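Local coordinates for DNA protection during starvation protein (Halobacterium salinarum, PDB 1MOJ), which probably protects DNA from oxidative damage by oxidising ferrous iron with hydrogen peroxide and storing the ferric mineral inside a hollow shell of twelve subunits, at residues Asp79-Arg84 against Ala149-Glu154; Gln47-His52 against Glu69-Ala74; Ala33-Leu38 against Glu83-Leu88. All coordinates share one frame; numbering follows the deposited sequence.

Contact 1 of 3, residues Asp79-Arg84 against Ala149-Glu154; sequences DELAER and AHMLRE. With FE (Fe (III) ion), chain E; FE (Fe (III) ion), chain F.
Met151 leaves its helix with CG anti to the backbone N (chi1 174°), and bends at chi2 and chi3 then carry its thioether across to Glu80 and Arg84. Arg84 starts the same way, CG anti to N (chi1 -170°), and a turn at chi2 folds its aliphatic stem beside the methionine methyl. The two chains cross obliquely: Met151 CE lies 3.3 Å from Arg84 CB, with CG and CD of the same arginine only slightly farther off. One turn earlier, Met151 SD rests 4.0 Å from Glu80 CB, and CE is 3.8 Å from Glu80 O, a carbonyl already taken by Arg84 N within the helix. Deeper in, Leu81 CD1 meets Leu152 CD2 at 3.9 Å, the two side chains crossing at about a right angle. These pairs join helices 60-87 and 146-169 of the ferritin-like four-helix bundle, whose local axes run antiparallel (165°) and approach to 10.8 Å; no hydrogen bond spans the gap, and the contact is made by van der Waals packing. Replacing Met151 by alanine removes SD and CE, and is likely to leave the Arg84 stem and the Glu80 backbone without their apolar neighbour and open a gap between the helices. The Arg84 guanidinium is held by salt bridges to Asp145 and to Glu160 of a neighbouring subunit, and its NE is hydrogen-bonded to Thr148 OG1. On another side of helix 60-87, Asp79 grips one iron through both carboxylate oxygens, OD2 at 2.2 Å being the closer, while Glu83 uses OE1 alone at 2.0 Å; His52 of another subunit and a water also bind this ferroxidase iron. Glu154, implicated in iron nucleation, binds a second iron through OE2 at 2.4 Å, together with Glu154 of two further subunits.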
ATOM      1  N   ASP A  79      -4.032  26.354   5.477  1.00 12.59           N
ATOM      2  CA  ASP A  79      -2.834  26.276   4.650  1.00 13.79           C
ATOM      3  C   ASP A  79      -3.171  26.696   3.231  1.00 13.74           C
ATOM      4  O   ASP A  79      -2.416  27.426   2.597  1.00 14.68           O
ATOM      5  CB  ASP A  79      -2.288  24.854   4.651  1.00 15.12           C
ATOM      6  CG  ASP A  79      -0.929  24.759   4.004  1.00 15.49           C
ATOM      7  OD1 ASP A  79       0.038  25.327   4.556  1.00 15.18           O
ATOM      8  OD2 ASP A  79      -0.831  24.119   2.943  1.00 15.09           O
ATOM      9  N   GLU A  80      -4.308  26.229   2.732  1.00 14.90           N
ATOM     10  CA  GLU A  80      -4.761  26.589   1.394  1.00 17.42           C
ATOM     11  C   GLU A  80      -4.972  28.096   1.307  1.00 15.70           C
ATOM     12  O   GLU A  80      -4.470  28.760   0.400  1.00 16.03           O
ATOM     13  CB  GLU A  80      -6.083  25.895   1.080  1.00 21.97           C
ATOM     14  CG  GLU A  80      -5.980  24.396   0.862  1.00 29.45           C
ATOM     15  CD  GLU A  80      -5.315  24.054  -0.448  1.00 33.74           C
ATOM     16  OE1 GLU A  80      -5.571  22.949  -0.969  1.00 38.53           O
ATOM     17  OE2 GLU A  80      -4.534  24.882  -0.959  1.00 37.35           O
ATOM     18  N   LEU A  81      -5.742  28.621   2.252  1.00 14.29           N
ATOM     19  CA  LEU A  81      -6.041  30.055   2.321  1.00 14.72           C
ATOM     20  C   LEU A  81      -4.763  30.906   2.373  1.00 13.83           C
ATOM     21  O   LEU A  81      -4.604  31.854   1.606  1.00 13.47           O
ATOM     22  CB  LEU A  81      -6.886  30.337   3.574  1.00 14.27           C
ATOM     23  CG  LEU A  81      -8.405  30.537   3.540  1.00 14.85           C
ATOM     24  CD1 LEU A  81      -9.038  29.897   2.345  1.00 13.89           C
ATOM     25  CD2 LEU A  81      -8.981  29.985   4.846  1.00 14.62           C
ATOM     26  N   ALA A  82      -3.864  30.553   3.288  1.00 13.85           N
ATOM     27  CA  ALA A  82      -2.609  31.275   3.475  1.00 13.19           C
ATOM     28  C   ALA A  82      -1.756  31.258   2.213  1.00 13.13           C
ATOM     29  O   ALA A  82      -1.188  32.278   1.809  1.00 11.84           O
ATOM     30  CB  ALA A  82      -1.828  30.666   4.645  1.00 10.83           C
ATOM     31  N   GLU A  83      -1.646  30.090   1.591  1.00 12.78           N
ATOM     32  CA  GLU A  83      -0.845  29.980   0.385  1.00 10.92           C
ATOM     33  C   GLU A  83      -1.471  30.731  -0.777  1.00 10.98           C
ATOM     34  O   GLU A  83      -0.755  31.255  -1.632  1.00 10.06           O
ATOM     35  CB  GLU A  83      -0.616  28.511   0.038  1.00 10.55           C
ATOM     36  CG  GLU A  83       0.317  27.843   1.034  1.00 13.14           C
ATOM     37  CD  GLU A  83       0.666  26.416   0.678  1.00 15.86           C
ATOM     38  OE1 GLU A  83       1.453  25.806   1.417  1.00 17.40           O
ATOM     39  OE2 GLU A  83       0.166  25.894  -0.334  1.00 17.95           O
ATOM     40  N   ARG A  84      -2.799  30.794  -0.818  1.00 11.76           N
ATOM     41  CA  ARG A  84      -3.463  31.524  -1.902  1.00 10.50           C
ATOM     42  C   ARG A  84      -3.208  33.015  -1.689  1.00 10.69           C
ATOM     43  O   ARG A  84      -3.004  33.767  -2.646  1.00 11.30           O
ATOM     44  CB  ARG A  84      -4.970  31.241  -1.919  1.00  9.36           C
ATOM     45  CG  ARG A  84      -5.682  31.773  -3.159  1.00  9.12           C
ATOM     46  CD  ARG A  84      -4.982  31.317  -4.442  1.00 12.16           C
ATOM     47  NE  ARG A  84      -5.650  31.800  -5.647  1.00 15.74           N
ATOM     48  CZ  ARG A  84      -5.173  31.655  -6.885  1.00 18.77           C
ATOM     49  NH1 ARG A  84      -4.011  31.037  -7.081  1.00 17.05           N
ATOM     50  NH2 ARG A  84      -5.862  32.122  -7.930  1.00 16.83           N
ATOM     51  N   ALA A 149     -12.093  30.952  -6.140  1.00 11.44           N
ATOM     52  CA  ALA A 149     -13.493  30.587  -5.933  1.00 12.11           C
ATOM     53  C   ALA A 149     -13.651  29.075  -5.761  1.00 12.66           C
ATOM     54  O   ALA A 149     -14.339  28.604  -4.858  1.00 11.78           O
ATOM     55  CB  ALA A 149     -14.334  31.063  -7.115  1.00 11.01           C
ATOM     56  N   HIS A 150     -13.003  28.322  -6.643  1.00 13.68           N
ATOM     57  CA  HIS A 150     -13.056  26.865  -6.611  1.00 15.29           C
ATOM     58  C   HIS A 150     -12.449  26.337  -5.306  1.00 15.69           C
ATOM     59  O   HIS A 150     -13.014  25.464  -4.643  1.00 15.62           O
ATOM     60  CB  HIS A 150     -12.285  26.300  -7.810  1.00 16.69           C
ATOM     61  CG  HIS A 150     -12.402  24.813  -7.962  1.00 18.54           C
ATOM     62  ND1 HIS A 150     -13.552  24.201  -8.407  1.00 19.42           N
ATOM     63  CD2 HIS A 150     -11.519  23.818  -7.706  1.00 18.35           C
ATOM     64  CE1 HIS A 150     -13.373  22.891  -8.416  1.00 19.51           C
ATOM     65  NE2 HIS A 150     -12.147  22.634  -7.995  1.00 18.02           N
ATOM     66  N   MET A 151     -11.286  26.869  -4.947  1.00 15.12           N
ATOM     67  CA  MET A 151     -10.617  26.448  -3.730  1.00 15.39           C
ATOM     68  C   MET A 151     -11.483  26.720  -2.513  1.00 13.82           C
ATOM     69  O   MET A 151     -11.505  25.930  -1.577  1.00 12.11           O
ATOM     70  CB  MET A 151      -9.297  27.190  -3.558  1.00 19.22           C
ATOM     71  CG  MET A 151      -8.633  26.901  -2.225  1.00 23.53           C
ATOM     72  SD  MET A 151      -7.845  28.358  -1.580  1.00 32.93           S
ATOM     73  CE  MET A 151      -6.579  28.558  -2.806  1.00 29.36           C
ATOM     74  N   LEU A 152     -12.179  27.850  -2.520  1.00 12.17           N
ATOM     75  CA  LEU A 152     -13.042  28.190  -1.397  1.00 13.00           C
ATOM     76  C   LEU A 152     -14.190  27.194  -1.248  1.00 12.53           C
ATOM     77  O   LEU A 152     -14.523  26.797  -0.133  1.00 13.16           O
ATOM     78  CB  LEU A 152     -13.584  29.621  -1.557  1.00 12.65           C
ATOM     79  CG  LEU A 152     -12.559  30.749  -1.329  1.00 10.29           C
ATOM     80  CD1 LEU A 152     -13.138  32.077  -1.764  1.00 11.75           C
ATOM     81  CD2 LEU A 152     -12.172  30.809   0.140  1.00  9.92           C
ATOM     82  N   ARG A 153     -14.786  26.786  -2.368  1.00 13.14           N
ATOM     83  CA  ARG A 153     -15.885  25.822  -2.347  1.00 13.75           C
ATOM     84  C   ARG A 153     -15.390  24.454  -1.891  1.00 13.97           C
ATOM     85  O   ARG A 153     -16.101  23.738  -1.181  1.00 12.89           O
ATOM     86  CB  ARG A 153     -16.513  25.662  -3.732  1.00 15.02           C
ATOM     87  CG  ARG A 153     -17.110  26.920  -4.316  1.00 17.80           C
ATOM     88  CD  ARG A 153     -17.911  26.592  -5.568  1.00 21.56           C
ATOM     89  NE  ARG A 153     -18.050  27.748  -6.448  1.00 24.58           N
ATOM     90  CZ  ARG A 153     -17.287  27.970  -7.510  1.00 22.61           C
ATOM     91  NH1 ARG A 153     -16.338  27.111  -7.834  1.00 24.04           N
ATOM     92  NH2 ARG A 153     -17.466  29.059  -8.238  1.00 25.54           N
ATOM     93  N   GLU A 154     -14.180  24.092  -2.315  1.00 14.15           N
ATOM     94  CA  GLU A 154     -13.589  22.812  -1.939  1.00 14.67           C
ATOM     95  C   GLU A 154     -13.445  22.774  -0.427  1.00 15.17           C
ATOM     96  O   GLU A 154     -13.684  21.751   0.200  1.00 16.86           O
ATOM     97  CB  GLU A 154     -12.215  22.644  -2.580  1.00 16.21           C
ATOM     98  CG  GLU A 154     -12.210  22.406  -4.094  1.00 22.27           C
ATOM     99  CD  GLU A 154     -12.378  20.935  -4.483  1.00 26.07           C
ATOM    100  OE1 GLU A 154     -11.738  20.059  -3.852  1.00 29.31           O
ATOM    101  OE2 GLU A 154     -13.132  20.648  -5.438  1.00 25.14           O
TER
HETATM  102 FE    FE E 302       1.365  24.255   2.629  1.00 32.80          FE
HETATM  103 FE    FE F 306     -12.588  18.755  -6.734  1.00 38.23          FE
HETATM  104  O   HOH W   1       1.971  22.833   1.111  1.00 18.23           O

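Contact 2 of 3, residues Gln47-His52 against Glu69-Ala74; sequences QLKKHH and EAAETA. With FE (Fe (III) ion), chain H.
The ferritin-like bundle brings helices 24-54 and 60-87 together here as an antiparallel pair, and one turn along from the packed residues His52 supplies its half of the intersubunit iron site. The local axes approach to 8.5 Å at 163°, a close spacing that alanines on helix 60-87 permit. Leu48 packs against them: its CB sits 3.9 Å from Ala71 CB, where the CA atoms of the two residues are 5.3 Å apart. With CG anti to the carbonyl carbon (chi1 -75°), the leucine sends CD1 over the backbone between Ala70 and Ala71, 3.6 Å from Ala70 O and 3.8 Å from Ala70 CB. The same methyl reaches Ala74 CB more loosely, at 4.2 Å. Lys49 adds its stem alongside, CG 4.0 Å from Ala71 CB, before bends at chi2 and chi3 lead the ammonium to a salt bridge with Asp79 of a second subunit. His52 binds iron through NE2 at 2.3 Å, with one of the metal's waters at the ring edge, in its plane. Its ND1 is hydrogen-bonded to His64 O, and the His64 ring stacks on it, two restraints on rotation of the imidazole; Asp79 and Glu83 of the second subunit complete the protein ligands. Around the pair, Tyr126 of helix 115-142 packs on both Leu48 and Ala70, Leu67 of helix 60-87 touches Leu48 and His52, Tyr45 of helix 24-54 lies against Ala71 and Ala74, and Asp162 of helix 146-169 meets Ala70 from a further wall of the bundle.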
ATOM      1  N   GLN A  47      -9.172  25.709  18.614  1.00  9.11           N
ATOM      2  CA  GLN A  47     -10.229  25.364  19.555  1.00  8.99           C
ATOM      3  C   GLN A  47     -10.635  23.902  19.348  1.00  8.89           C
ATOM      4  O   GLN A  47     -10.970  23.198  20.301  1.00  7.44           O
ATOM      5  CB  GLN A  47     -11.435  26.287  19.389  1.00  9.86           C
ATOM      6  CG  GLN A  47     -12.454  26.118  20.510  1.00 10.94           C
ATOM      7  CD  GLN A  47     -13.218  27.393  20.822  1.00 11.59           C
ATOM      8  OE1 GLN A  47     -12.660  28.355  21.360  1.00 12.88           O
ATOM      9  NE2 GLN A  47     -14.502  27.407  20.483  1.00 13.67           N
ATOM     10  N   LEU A  48     -10.596  23.445  18.102  1.00  8.41           N
ATOM     11  CA  LEU A  48     -10.919  22.057  17.818  1.00  8.13           C
ATOM     12  C   LEU A  48      -9.853  21.196  18.478  1.00  8.32           C
ATOM     13  O   LEU A  48     -10.152  20.133  19.001  1.00  9.94           O
ATOM     14  CB  LEU A  48     -10.944  21.796  16.312  1.00  7.71           C
ATOM     15  CG  LEU A  48     -12.163  22.340  15.570  1.00  6.99           C
ATOM     16  CD1 LEU A  48     -11.987  22.154  14.089  1.00 10.49           C
ATOM     17  CD2 LEU A  48     -13.402  21.631  16.050  1.00  5.93           C
ATOM     18  N   LYS A  49      -8.604  21.652  18.444  1.00  8.54           N
ATOM     19  CA  LYS A  49      -7.514  20.914  19.068  1.00 10.27           C
ATOM     20  C   LYS A  49      -7.780  20.854  20.560  1.00 11.20           C
ATOM     21  O   LYS A  49      -7.646  19.802  21.184  1.00 10.90           O
ATOM     22  CB  LYS A  49      -6.181  21.612  18.822  1.00 10.71           C
ATOM     23  CG  LYS A  49      -5.754  21.609  17.380  1.00 16.06           C
ATOM     24  CD  LYS A  49      -4.519  20.757  17.141  1.00 18.95           C
ATOM     25  CE  LYS A  49      -4.720  19.315  17.522  1.00 19.04           C
ATOM     26  NZ  LYS A  49      -3.596  18.481  16.984  1.00 20.97           N
ATOM     27  N   LYS A  50      -8.157  21.998  21.129  1.00 12.15           N
ATOM     28  CA  LYS A  50      -8.450  22.079  22.555  1.00 11.91           C
ATOM     29  C   LYS A  50      -9.496  21.049  22.970  1.00  9.39           C
ATOM     30  O   LYS A  50      -9.308  20.315  23.941  1.00 10.96           O
ATOM     31  CB  LYS A  50      -8.965  23.476  22.920  1.00 12.91           C
ATOM     32  CG  LYS A  50      -9.416  23.607  24.377  1.00 11.99           C
ATOM     33  CD  LYS A  50     -10.069  24.953  24.632  1.00 15.60           C
ATOM     34  CE  LYS A  50     -10.398  25.158  26.119  1.00 15.74           C
ATOM     35  NZ  LYS A  50     -11.049  26.483  26.333  1.00 14.27           N
ATOM     36  N   HIS A  51     -10.598  21.003  22.241  1.00  8.54           N
ATOM     37  CA  HIS A  51     -11.677  20.077  22.556  1.00 10.43           C
ATOM     38  C   HIS A  51     -11.281  18.638  22.314  1.00  9.68           C
ATOM     39  O   HIS A  51     -11.710  17.739  23.029  1.00 10.41           O
ATOM     40  CB  HIS A  51     -12.911  20.477  21.763  1.00 10.25           C
ATOM     41  CG  HIS A  51     -13.410  21.840  22.121  1.00 10.57           C
ATOM     42  ND1 HIS A  51     -14.266  22.559  21.318  1.00 12.01           N
ATOM     43  CD2 HIS A  51     -13.154  22.623  23.194  1.00 11.91           C
ATOM     44  CE1 HIS A  51     -14.514  23.730  21.879  1.00 12.31           C
ATOM     45  NE2 HIS A  51     -13.851  23.793  23.019  1.00 11.55           N
ATOM     46  N   HIS A  52     -10.446  18.440  21.303  1.00 11.42           N
ATOM     47  CA  HIS A  52      -9.901  17.133  20.950  1.00 10.93           C
ATOM     48  C   HIS A  52      -9.098  16.626  22.167  1.00 11.91           C
ATOM     49  O   HIS A  52      -9.290  15.497  22.636  1.00 10.79           O
ATOM     50  CB  HIS A  52      -8.993  17.329  19.728  1.00 11.26           C
ATOM     51  CG  HIS A  52      -8.037  16.207  19.469  1.00 14.43           C
ATOM     52  ND1 HIS A  52      -8.430  14.986  18.963  1.00 12.98           N
ATOM     53  CD2 HIS A  52      -6.687  16.155  19.562  1.00 15.31           C
ATOM     54  CE1 HIS A  52      -7.365  14.235  18.749  1.00 14.96           C
ATOM     55  NE2 HIS A  52      -6.295  14.922  19.105  1.00 17.07           N
ATOM     56  N   GLU A  69      -9.747  14.956  13.524  1.00 13.64           N
ATOM     57  CA  GLU A  69      -9.930  15.030  12.077  1.00 14.31           C
ATOM     58  C   GLU A  69     -10.452  16.403  11.664  1.00 12.72           C
ATOM     59  O   GLU A  69     -10.085  16.927  10.614  1.00 12.71           O
ATOM     60  CB  GLU A  69     -10.921  13.963  11.617  1.00 16.48           C
ATOM     61  CG  GLU A  69     -10.399  12.553  11.725  1.00 22.50           C
ATOM     62  CD  GLU A  69     -11.487  11.523  11.483  1.00 26.98           C
ATOM     63  OE1 GLU A  69     -12.287  11.705  10.530  1.00 32.21           O
ATOM     64  OE2 GLU A  69     -11.545  10.527  12.239  1.00 30.30           O
ATOM     65  N   ALA A  70     -11.317  16.979  12.490  1.00 10.54           N
ATOM     66  CA  ALA A  70     -11.880  18.285  12.192  1.00 10.44           C
ATOM     67  C   ALA A  70     -10.754  19.303  12.239  1.00  9.97           C
ATOM     68  O   ALA A  70     -10.673  20.192  11.398  1.00 12.06           O
ATOM     69  CB  ALA A  70     -12.962  18.636  13.206  1.00  9.59           C
ATOM     70  N   ALA A  71      -9.880  19.164  13.221  1.00  9.36           N
ATOM     71  CA  ALA A  71      -8.755  20.083  13.355  1.00  9.49           C
ATOM     72  C   ALA A  71      -7.838  19.947  12.146  1.00  9.60           C
ATOM     73  O   ALA A  71      -7.400  20.939  11.558  1.00  7.87           O
ATOM     74  CB  ALA A  71      -7.987  19.797  14.644  1.00  7.62           C
ATOM     75  N   GLU A  72      -7.547  18.713  11.760  1.00 10.28           N
ATOM     76  CA  GLU A  72      -6.684  18.498  10.606  1.00 12.21           C
ATOM     77  C   GLU A  72      -7.265  19.182   9.364  1.00 11.90           C
ATOM     78  O   GLU A  72      -6.544  19.830   8.589  1.00 10.96           O
ATOM     79  CB  GLU A  72      -6.511  17.003  10.358  1.00 16.34           C
ATOM     80  CG  GLU A  72      -5.560  16.679   9.226  1.00 24.78           C
ATOM     81  CD  GLU A  72      -5.309  15.194   9.090  1.00 29.25           C
ATOM     82  OE1 GLU A  72      -6.295  14.420   9.045  1.00 33.01           O
ATOM     83  OE2 GLU A  72      -4.126  14.803   9.021  1.00 32.89           O
ATOM     84  N   THR A  73      -8.571  19.032   9.174  1.00 11.54           N
ATOM     85  CA  THR A  73      -9.242  19.653   8.040  1.00 11.77           C
ATOM     86  C   THR A  73      -9.125  21.180   8.114  1.00 11.86           C
ATOM     87  O   THR A  73      -8.818  21.832   7.116  1.00 11.22           O
ATOM     88  CB  THR A  73     -10.742  19.235   7.976  1.00 10.84           C
ATOM     89  OG1 THR A  73     -10.830  17.866   7.561  1.00 12.60           O
ATOM     90  CG2 THR A  73     -11.516  20.098   6.976  1.00 10.67           C
ATOM     91  N   ALA A  74      -9.352  21.744   9.298  1.00 13.16           N
ATOM     92  CA  ALA A  74      -9.270  23.189   9.483  1.00 14.13           C
ATOM     93  C   ALA A  74      -7.857  23.670   9.196  1.00 14.82           C
ATOM     94  O   ALA A  74      -7.653  24.741   8.612  1.00 14.55           O
ATOM     95  CB  ALA A  74      -9.679  23.568  10.908  1.00 13.80           C
TER
HETATM   96 FE    FE H 301      -4.056  14.301  19.192  1.00 32.91          FE
HETATM   97  O   HOH W   2      -4.592  12.377  18.743  1.00 12.79           O
HETATM   98  O   HOH W   3      -3.783  14.849  16.798  1.00 25.57           O

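Contact 3 of 3, residues Ala33-Leu38 against Glu83-Leu88. With FE (Fe (III) ion), chain E.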
ATOM      1  N   ALA A  33     -10.318  39.134   1.850  1.00 16.30           N
ATOM      2  CA  ALA A  33     -11.294  38.118   2.191  1.00 16.53           C
ATOM      3  C   ALA A  33     -10.601  36.864   2.714  1.00 15.31           C
ATOM      4  O   ALA A  33     -10.983  36.320   3.749  1.00 16.17           O
ATOM      5  CB  ALA A  33     -12.137  37.781   0.960  1.00 16.06           C
ATOM      6  N   LEU A  34      -9.580  36.408   1.997  1.00 13.96           N
ATOM      7  CA  LEU A  34      -8.844  35.209   2.378  1.00 12.74           C
ATOM      8  C   LEU A  34      -8.161  35.312   3.748  1.00 12.53           C
ATOM      9  O   LEU A  34      -8.215  34.371   4.547  1.00 10.73           O
ATOM     10  CB  LEU A  34      -7.812  34.876   1.297  1.00 14.20           C
ATOM     11  CG  LEU A  34      -8.389  34.485  -0.074  1.00 15.94           C
ATOM     12  CD1 LEU A  34      -7.284  34.439  -1.117  1.00 14.76           C
ATOM     13  CD2 LEU A  34      -9.089  33.131   0.036  1.00 16.59           C
ATOM     14  N   ASN A  35      -7.526  36.446   4.031  1.00 11.73           N
ATOM     15  CA  ASN A  35      -6.853  36.629   5.318  1.00 12.98           C
ATOM     16  C   ASN A  35      -7.831  36.642   6.496  1.00 13.74           C
ATOM     17  O   ASN A  35      -7.512  36.166   7.589  1.00 14.50           O
ATOM     18  CB  ASN A  35      -6.019  37.912   5.324  1.00 12.05           C
ATOM     19  CG  ASN A  35      -4.533  37.636   5.275  1.00 12.55           C
ATOM     20  OD1 ASN A  35      -4.078  36.575   5.712  1.00 13.00           O
ATOM     21  ND2 ASN A  35      -3.762  38.594   4.757  1.00 11.56           N
ATOM     22  N   ALA A  36      -9.024  37.181   6.268  1.00 14.82           N
ATOM     23  CA  ALA A  36     -10.037  37.215   7.304  1.00 14.72           C
ATOM     24  C   ALA A  36     -10.448  35.772   7.604  1.00 15.46           C
ATOM     25  O   ALA A  36     -10.588  35.387   8.765  1.00 14.60           O
ATOM     26  CB  ALA A  36     -11.243  38.021   6.834  1.00 13.96           C
ATOM     27  N   ASP A  37     -10.641  34.983   6.549  1.00 16.93           N
ATOM     28  CA  ASP A  37     -11.034  33.580   6.687  1.00 17.87           C
ATOM     29  C   ASP A  37      -9.927  32.799   7.372  1.00 15.73           C
ATOM     30  O   ASP A  37     -10.189  31.990   8.257  1.00 16.74           O
ATOM     31  CB  ASP A  37     -11.334  32.956   5.313  1.00 20.86           C
ATOM     32  CG  ASP A  37     -12.693  33.380   4.757  1.00 24.76           C
ATOM     33  OD1 ASP A  37     -13.466  34.015   5.511  1.00 25.73           O
ATOM     34  OD2 ASP A  37     -12.996  33.070   3.575  1.00 26.79           O
ATOM     35  N   LEU A  38      -8.688  33.056   6.970  1.00 14.67           N
ATOM     36  CA  LEU A  38      -7.531  32.379   7.551  1.00 12.06           C
ATOM     37  C   LEU A  38      -7.490  32.550   9.069  1.00 13.52           C
ATOM     38  O   LEU A  38      -7.295  31.576   9.815  1.00 12.32           O
ATOM     39  CB  LEU A  38      -6.241  32.930   6.931  1.00 10.20           C
ATOM     40  CG  LEU A  38      -4.903  32.503   7.534  1.00 12.29           C
ATOM     41  CD1 LEU A  38      -4.831  30.972   7.609  1.00 12.34           C
ATOM     42  CD2 LEU A  38      -3.757  33.058   6.693  1.00  9.29           C
ATOM     43  N   GLU A  83      -1.646  30.090   1.591  1.00 12.78           N
ATOM     44  CA  GLU A  83      -0.845  29.980   0.385  1.00 10.92           C
ATOM     45  C   GLU A  83      -1.471  30.731  -0.777  1.00 10.98           C
ATOM     46  O   GLU A  83      -0.755  31.255  -1.632  1.00 10.06           O
ATOM     47  CB  GLU A  83      -0.616  28.511   0.038  1.00 10.55           C
ATOM     48  CG  GLU A  83       0.317  27.843   1.034  1.00 13.14           C
ATOM     49  CD  GLU A  83       0.666  26.416   0.678  1.00 15.86           C
ATOM     50  OE1 GLU A  83       1.453  25.806   1.417  1.00 17.40           O
ATOM     51  OE2 GLU A  83       0.166  25.894  -0.334  1.00 17.95           O
ATOM     52  N   ARG A  84      -2.799  30.794  -0.818  1.00 11.76           N
ATOM     53  CA  ARG A  84      -3.463  31.524  -1.902  1.00 10.50           C
ATOM     54  C   ARG A  84      -3.208  33.015  -1.689  1.00 10.69           C
ATOM     55  O   ARG A  84      -3.004  33.767  -2.646  1.00 11.30           O
ATOM     56  CB  ARG A  84      -4.970  31.241  -1.919  1.00  9.36           C
ATOM     57  CG  ARG A  84      -5.682  31.773  -3.159  1.00  9.12           C
ATOM     58  CD  ARG A  84      -4.982  31.317  -4.442  1.00 12.16           C
ATOM     59  NE  ARG A  84      -5.650  31.800  -5.647  1.00 15.74           N
ATOM     60  CZ  ARG A  84      -5.173  31.655  -6.885  1.00 18.77           C
ATOM     61  NH1 ARG A  84      -4.011  31.037  -7.081  1.00 17.05           N
ATOM     62  NH2 ARG A  84      -5.862  32.122  -7.930  1.00 16.83           N
ATOM     63  N   VAL A  85      -3.217  33.438  -0.429  1.00 11.49           N
ATOM     64  CA  VAL A  85      -2.944  34.839  -0.105  1.00 13.11           C
ATOM     65  C   VAL A  85      -1.533  35.162  -0.594  1.00 13.19           C
ATOM     66  O   VAL A  85      -1.303  36.160  -1.285  1.00 13.73           O
ATOM     67  CB  VAL A  85      -3.030  35.097   1.423  1.00 12.62           C
ATOM     68  CG1 VAL A  85      -2.421  36.449   1.765  1.00 11.15           C
ATOM     69  CG2 VAL A  85      -4.493  35.069   1.875  1.00 12.30           C
ATOM     70  N   GLN A  86      -0.588  34.294  -0.258  1.00 12.65           N
ATOM     71  CA  GLN A  86       0.788  34.494  -0.666  1.00 13.98           C
ATOM     72  C   GLN A  86       0.926  34.465  -2.194  1.00 13.58           C
ATOM     73  O   GLN A  86       1.675  35.243  -2.777  1.00 13.52           O
ATOM     74  CB  GLN A  86       1.674  33.419  -0.033  1.00 14.56           C
ATOM     75  CG  GLN A  86       3.112  33.877   0.178  1.00 18.79           C
ATOM     76  CD  GLN A  86       3.889  33.884  -1.107  1.00 17.92           C
ATOM     77  OE1 GLN A  86       4.888  34.590  -1.244  1.00 21.25           O
ATOM     78  NE2 GLN A  86       3.445  33.082  -2.058  1.00 16.76           N
ATOM     79  N   ALA A  87       0.195  33.570  -2.840  1.00 14.01           N
ATOM     80  CA  ALA A  87       0.254  33.457  -4.284  1.00 13.72           C
ATOM     81  C   ALA A  87      -0.238  34.745  -4.951  1.00 15.45           C
ATOM     82  O   ALA A  87       0.261  35.136  -6.009  1.00 16.27           O
ATOM     83  CB  ALA A  87      -0.583  32.267  -4.740  1.00 12.40           C
ATOM     84  N   LEU A  88      -1.216  35.402  -4.329  1.00 15.09           N
ATOM     85  CA  LEU A  88      -1.786  36.630  -4.872  1.00 14.50           C
ATOM     86  C   LEU A  88      -0.998  37.884  -4.489  1.00 15.01           C
ATOM     87  O   LEU A  88      -1.481  39.007  -4.650  1.00 14.67           O
ATOM     88  CB  LEU A  88      -3.247  36.768  -4.431  1.00 14.18           C
ATOM     89  CG  LEU A  88      -4.206  35.665  -4.906  1.00 12.94           C
ATOM     90  CD1 LEU A  88      -5.565  35.811  -4.234  1.00 13.04           C
ATOM     91  CD2 LEU A  88      -4.331  35.722  -6.416  1.00 12.99           C
TER
HETATM   92 FE    FE E 302       1.365  24.255   2.629  1.00 32.80          FE
HETATM   93  O   HOH W   1       1.971  22.833   1.111  1.00 18.23           O
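Arg84 is the first residue of 83-88 to touch 33-38: its CG lies 3.7 Å from Leu34 CD1, the two chains meeting at a slant, before the guanidinium leads away to Glu160 of a neighbouring subunit. Val85 follows and carries the centre of the contact, its CA 6.4 Å from that of Leu34. With CG1 anti to the backbone N (chi1 166°), the valine splays its two methyls toward different neighbours. CG2 presses on Leu34 CB at 3.4 Å, tighter than usual for two carbons, and CG1 lies 3.9 Å from Asn35 ND2, the asparagine and valine side chains crossing at about a right angle. Both polar atoms of that amide are hydrogen-bonded, ND2 to Val91 O and OD1 to His93 N, so Asn35 offers Val85 a carboxamide already fixed by the chain that follows helix 60-87. The contact belongs to the antiparallel pairing of helices 24-54 and 60-87 in the ferritin-like four-helix bundle; the local axes pass 9.5 Å apart at 155°, and no hydrogen bond links the two segments. Val85 is among the residues implicated in iron translocation, and Pro92 also packs on it. At Leu88 the backbone leaves helical geometry (psi 14°), yet its CB still points toward 33-38. CD1 of Leu88 meets CD1 of Leu34 at 3.8 Å, at about a right angle, while Leu88 CD2 lies 4.0 Å above one face of the Arg84 guanidinium, offset toward the rim. Thr148 and Leu152 of helix 146-169 touch Leu34 as well.

How the contacts relate
Helix 60-87 takes part in all three contacts. Contacts 1 and 3 have centres 8 Å apart and share Glu83 and Arg84; they touch directly, with Ala82 CB 3.7 Å from Leu38 CD2 and Leu152 CD2 3.9 Å from Leu34 CD2, so helices 24-54, 60-87 and 146-169 pack together. Contact 2 pairs the same two helices as contact 3, but on the opposite side of the chain's centre, about 20 Å away between centres, and is nested in the loop that contact 3 closes. The iron site links them across subunits: Asp79 (contact 1) and Glu83 (contacts 1 and 3) face His52 of a neighbouring subunit, whereas His52 of contact 2 faces the neighbour's Asp79 and Glu83.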